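Local structure of diol-dehydratase (5I2A) at residues 156-164 with 510-518. The protein probably acts as a B12-independent glycyl radical lyase that dehydrates 1,2-propanediol in the gut bacterium Roseburia inulinivorans. Numbering follows the deposited sequence.
Sequences PGNYFYNGV and ADNAIDYAH
The short helical turn 157-161 runs beside 510-518, part of the long helix 489-521, nearly parallel to it at 24° with the axes 9.8 Å apart. I514 fills the middle. Its CD1 packs 3.7 Å from P156 CB and also touches F160 CB; with CG1 beside the backbone N (chi1 -64°), CG2 lies anti to that N and reaches the backbone of Y159, 3.3 Å from Y159 O. One turn earlier in the helix, A510 CB meets P156 CG at 4.0 Å, and D511 OD1 lies against P156 CB. One turn beyond I514, the imidazole of H518 donates a nearly straight hydrogen bond of 2.9 Å from NE2 to Y159 O (N-H...O 167°), which lies in the ring plane and on a carbonyl lone pair. V164 CG2 stands squarely over one face of that ring, 3.7 Å from its centroid, in a CH-pi contact, and V164 CG1 sits over the face of the Y159 ring; the valine is thus wedged between two aromatic groups. The Y159 hydroxyl turns away to bond D452 N, and A137 of helix 133-139 packs on I514. Both segments belong to the pyruvate formate lyase-like region. The one hydrogen bond across a buried, mostly apolar contact satisfies a carbonyl of the weakly bonded turn; with V164 CG2 over one face it probably limits the imidazole's rotation, and it implies that NE2 is protonated.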
ATOM      1  N   PRO A 156      22.004  -8.361  -0.282  1.00 12.58           N
ATOM      2  CA  PRO A 156      21.182  -7.236  -0.704  1.00 11.39           C
ATOM      3  C   PRO A 156      21.225  -6.119   0.330  1.00 10.45           C
ATOM      4  O   PRO A 156      20.295  -5.343   0.404  1.00 12.82           O
ATOM      5  CB  PRO A 156      19.782  -7.849  -0.777  1.00 11.87           C
ATOM      6  CG  PRO A 156      19.777  -8.805   0.412  1.00 11.69           C
ATOM      7  CD  PRO A 156      21.237  -9.276   0.585  1.00 15.49           C
ATOM      8  N   GLY A 157      22.298  -6.042   1.107  1.00 10.54           N
ATOM      9  CA  GLY A 157      22.410  -5.021   2.128  1.00 11.38           C
ATOM     10  C   GLY A 157      22.169  -3.577   1.695  1.00 12.35           C
ATOM     11  O   GLY A 157      21.597  -2.807   2.456  1.00 11.80           O
ATOM     12  N   ASN A 158      22.621  -3.209   0.496  1.00 13.60           N
ATOM     13  CA  ASN A 158      22.651  -1.805   0.086  1.00 13.24           C
ATOM     14  C   ASN A 158      21.328  -1.069   0.357  1.00 12.84           C
ATOM     15  O   ASN A 158      21.297  -0.141   1.167  1.00 14.18           O
ATOM     16  CB  ASN A 158      23.025  -1.686  -1.398  1.00 12.86           C
ATOM     17  CG  ASN A 158      23.467  -0.275  -1.778  1.00 14.29           C
ATOM     18  OD1 ASN A 158      23.582   0.604  -0.918  1.00 13.44           O
ATOM     19  ND2 ASN A 158      23.755  -0.065  -3.065  1.00 10.45           N
ATOM     20  N   TYR A 159      20.240  -1.513  -0.270  1.00 12.34           N
ATOM     21  CA  TYR A 159      18.933  -0.865  -0.088  1.00 12.42           C
ATOM     22  C   TYR A 159      18.129  -1.464   1.089  1.00 11.93           C
ATOM     23  O   TYR A 159      16.999  -1.056   1.361  1.00 12.48           O
ATOM     24  CB  TYR A 159      18.105  -0.951  -1.378  1.00 11.38           C
ATOM     25  CG  TYR A 159      18.820  -0.515  -2.661  1.00 12.34           C
ATOM     26  CD1 TYR A 159      19.829   0.443  -2.644  1.00  9.02           C
ATOM     27  CD2 TYR A 159      18.482  -1.078  -3.887  1.00 10.83           C
ATOM     28  CE1 TYR A 159      20.482   0.832  -3.824  1.00 10.58           C
ATOM     29  CE2 TYR A 159      19.116  -0.688  -5.066  1.00 11.36           C
ATOM     30  CZ  TYR A 159      20.119   0.262  -5.030  1.00 12.33           C
ATOM     31  OH  TYR A 159      20.761   0.630  -6.204  1.00  9.83           O
ATOM     32  N   PHE A 160      18.709  -2.445   1.768  1.00 11.80           N
ATOM     33  CA  PHE A 160      18.116  -3.006   2.982  1.00 11.21           C
ATOM     34  C   PHE A 160      18.335  -2.051   4.156  1.00 13.12           C
ATOM     35  O   PHE A 160      17.391  -1.690   4.840  1.00 12.31           O
ATOM     36  CB  PHE A 160      18.712  -4.384   3.301  1.00 12.80           C
ATOM     37  CG  PHE A 160      18.173  -5.016   4.584  1.00 15.80           C
ATOM     38  CD1 PHE A 160      16.964  -5.710   4.584  1.00 14.19           C
ATOM     39  CD2 PHE A 160      18.891  -4.940   5.770  1.00 12.96           C
ATOM     40  CE1 PHE A 160      16.473  -6.302   5.749  1.00 17.61           C
ATOM     41  CE2 PHE A 160      18.405  -5.529   6.941  1.00 17.48           C
ATOM     42  CZ  PHE A 160      17.191  -6.210   6.929  1.00 16.20           C
ATOM     43  N   TYR A 161      19.584  -1.629   4.366  1.00 12.98           N
ATOM     44  CA  TYR A 161      19.927  -0.784   5.515  1.00 13.06           C
ATOM     45  C   TYR A 161      19.695   0.715   5.314  1.00 14.68           C
ATOM     46  O   TYR A 161      19.588   1.471   6.286  1.00 14.33           O
ATOM     47  CB  TYR A 161      21.394  -0.980   5.900  1.00 12.78           C
ATOM     48  CG  TYR A 161      21.732  -2.345   6.423  1.00 14.36           C
ATOM     49  CD1 TYR A 161      21.291  -2.764   7.673  1.00 15.04           C
ATOM     50  CD2 TYR A 161      22.510  -3.209   5.675  1.00 12.76           C
ATOM     51  CE1 TYR A 161      21.612  -4.024   8.155  1.00 14.91           C
ATOM     52  CE2 TYR A 161      22.850  -4.454   6.145  1.00 16.65           C
ATOM     53  CZ  TYR A 161      22.403  -4.862   7.386  1.00 15.62           C
ATOM     54  OH  TYR A 161      22.750  -6.112   7.823  1.00 19.52           O
ATOM     55  N   ASN A 162      19.649   1.154   4.059  1.00 10.43           N
ATOM     56  CA  ASN A 162      19.546   2.574   3.775  1.00 11.46           C
ATOM     57  C   ASN A 162      18.804   2.818   2.450  1.00 12.40           C
ATOM     58  O   ASN A 162      18.312   1.876   1.839  1.00 13.84           O
ATOM     59  CB  ASN A 162      20.960   3.208   3.794  1.00  9.65           C
ATOM     60  CG  ASN A 162      21.258   3.944   5.116  1.00 14.21           C
ATOM     61  OD1 ASN A 162      20.419   4.676   5.632  1.00 13.43           O
ATOM     62  ND2 ASN A 162      22.448   3.759   5.644  1.00 14.54           N
ATOM     63  N   GLY A 163      18.704   4.078   2.031  1.00 12.00           N
ATOM     64  CA  GLY A 163      17.906   4.456   0.878  1.00  9.52           C
ATOM     65  C   GLY A 163      18.408   3.923  -0.463  1.00 12.94           C
ATOM     66  O   GLY A 163      19.482   3.318  -0.553  1.00 13.16           O
ATOM     67  N   VAL A 164      17.638   4.176  -1.514  1.00  9.77           N
ATOM     68  CA  VAL A 164      17.962   3.621  -2.821  1.00 11.89           C
ATOM     69  C   VAL A 164      18.931   4.554  -3.563  1.00 14.14           C
ATOM     70  O   VAL A 164      20.115   4.267  -3.655  1.00 11.27           O
ATOM     71  CB  VAL A 164      16.693   3.373  -3.668  1.00 12.12           C
ATOM     72  CG1 VAL A 164      17.067   2.834  -5.044  1.00  9.98           C
ATOM     73  CG2 VAL A 164      15.776   2.361  -2.961  1.00  9.79           C
ATOM     74  N   ALA A 510      14.939 -11.505  -2.753  1.00 11.29           N
ATOM     75  CA  ALA A 510      15.409 -10.563  -1.735  1.00 10.54           C
ATOM     76  C   ALA A 510      15.232  -9.101  -2.188  1.00 11.24           C
ATOM     77  O   ALA A 510      14.705  -8.268  -1.451  1.00 10.56           O
ATOM     78  CB  ALA A 510      16.877 -10.844  -1.381  1.00  9.36           C
ATOM     79  N   ASP A 511      15.668  -8.799  -3.401  1.00 10.83           N
ATOM     80  CA  ASP A 511      15.552  -7.435  -3.910  1.00 12.49           C
ATOM     81  C   ASP A 511      14.088  -7.024  -4.096  1.00 10.57           C
ATOM     82  O   ASP A 511      13.715  -5.907  -3.762  1.00 13.03           O
ATOM     83  CB  ASP A 511      16.311  -7.282  -5.235  1.00  8.57           C
ATOM     84  CG  ASP A 511      17.781  -7.023  -5.032  1.00 11.88           C
ATOM     85  OD1 ASP A 511      18.142  -6.362  -4.029  1.00 13.51           O
ATOM     86  OD2 ASP A 511      18.570  -7.461  -5.881  1.00 11.95           O
ATOM     87  N   ASN A 512      13.269  -7.930  -4.624  1.00 11.52           N
ATOM     88  CA  ASN A 512      11.851  -7.632  -4.809  1.00 11.40           C
ATOM     89  C   ASN A 512      11.172  -7.384  -3.454  1.00 11.91           C
ATOM     90  O   ASN A 512      10.326  -6.511  -3.331  1.00 12.08           O
ATOM     91  CB  ASN A 512      11.140  -8.760  -5.580  1.00 10.04           C
ATOM     92  CG  ASN A 512      11.480  -8.750  -7.078  1.00 14.25           C
ATOM     93  OD1 ASN A 512      12.133  -7.830  -7.569  1.00 11.77           O
ATOM     94  ND2 ASN A 512      11.008  -9.757  -7.802  1.00  9.17           N
ATOM     95  N   ALA A 513      11.561  -8.145  -2.438  1.00 11.63           N
ATOM     96  CA  ALA A 513      11.049  -7.915  -1.085  1.00 11.13           C
ATOM     97  C   ALA A 513      11.413  -6.515  -0.571  1.00 12.72           C
ATOM     98  O   ALA A 513      10.577  -5.810  -0.019  1.00 10.51           O
ATOM     99  CB  ALA A 513      11.576  -8.989  -0.123  1.00  9.92           C
ATOM    100  N   ILE A 514      12.666  -6.118  -0.763  1.00 12.57           N
ATOM    101  CA  ILE A 514      13.112  -4.792  -0.346  1.00 12.09           C
ATOM    102  C   ILE A 514      12.405  -3.700  -1.175  1.00 11.33           C
ATOM    103  O   ILE A 514      12.076  -2.644  -0.661  1.00 10.96           O
ATOM    104  CB  ILE A 514      14.647  -4.690  -0.456  1.00 11.40           C
ATOM    105  CG1 ILE A 514      15.288  -5.682   0.522  1.00  9.67           C
ATOM    106  CG2 ILE A 514      15.147  -3.255  -0.181  1.00 11.62           C
ATOM    107  CD1 ILE A 514      16.780  -5.959   0.268  1.00  8.59           C
ATOM    108  N   ASP A 515      12.146  -4.000  -2.442  1.00 11.57           N
ATOM    109  CA  ASP A 515      11.416  -3.120  -3.358  1.00 11.31           C
ATOM    110  C   ASP A 515      10.023  -2.800  -2.808  1.00 13.50           C
ATOM    111  O   ASP A 515       9.634  -1.636  -2.733  1.00 14.86           O
ATOM    112  CB  ASP A 515      11.324  -3.784  -4.746  1.00 12.64           C
ATOM    113  CG  ASP A 515      11.348  -2.778  -5.910  1.00 14.65           C
ATOM    114  OD1 ASP A 515      10.898  -1.621  -5.761  1.00 13.65           O
ATOM    115  OD2 ASP A 515      11.806  -3.177  -7.002  1.00 17.06           O
ATOM    116  N   TYR A 516       9.291  -3.838  -2.400  1.00 14.16           N
ATOM    117  CA  TYR A 516       7.983  -3.646  -1.778  1.00 12.57           C
ATOM    118  C   TYR A 516       8.107  -2.778  -0.550  1.00 12.96           C
ATOM    119  O   TYR A 516       7.287  -1.901  -0.349  1.00 13.83           O
ATOM    120  CB  TYR A 516       7.316  -4.987  -1.407  1.00 12.29           C
ATOM    121  CG  TYR A 516       6.661  -5.621  -2.604  1.00 13.60           C
ATOM    122  CD1 TYR A 516       5.589  -4.990  -3.245  1.00 14.33           C
ATOM    123  CD2 TYR A 516       7.137  -6.812  -3.129  1.00 12.51           C
ATOM    124  CE1 TYR A 516       4.997  -5.542  -4.373  1.00 14.25           C
ATOM    125  CE2 TYR A 516       6.556  -7.375  -4.256  1.00 11.79           C
ATOM    126  CZ  TYR A 516       5.487  -6.739  -4.869  1.00 17.42           C
ATOM    127  OH  TYR A 516       4.914  -7.306  -5.978  1.00 15.23           O
ATOM    128  N   ALA A 517       9.143  -3.005   0.256  1.00 11.86           N
ATOM    129  CA  ALA A 517       9.293  -2.217   1.476  1.00 14.17           C
ATOM    130  C   ALA A 517       9.463  -0.720   1.163  1.00 14.44           C
ATOM    131  O   ALA A 517       8.804   0.116   1.785  1.00 14.11           O
ATOM    132  CB  ALA A 517      10.466  -2.735   2.323  1.00 10.10           C
ATOM    133  N   HIS A 518      10.307  -0.374   0.189  1.00 11.75           N
ATOM    134  CA  HIS A 518      10.437   1.039  -0.189  1.00 12.59           C
ATOM    135  C   HIS A 518       9.134   1.610  -0.774  1.00 14.08           C
ATOM    136  O   HIS A 518       8.760   2.743  -0.462  1.00 14.03           O
ATOM    137  CB  HIS A 518      11.605   1.251  -1.167  1.00 10.61           C
ATOM    138  CG  HIS A 518      12.949   1.159  -0.502  1.00 15.01           C
ATOM    139  ND1 HIS A 518      13.487   2.195   0.232  1.00 11.83           N
ATOM    140  CD2 HIS A 518      13.835   0.139  -0.413  1.00 11.88           C
ATOM    141  CE1 HIS A 518      14.645   1.817   0.740  1.00 11.90           C
ATOM    142  NE2 HIS A 518      14.884   0.576   0.358  1.00 13.10           N
TER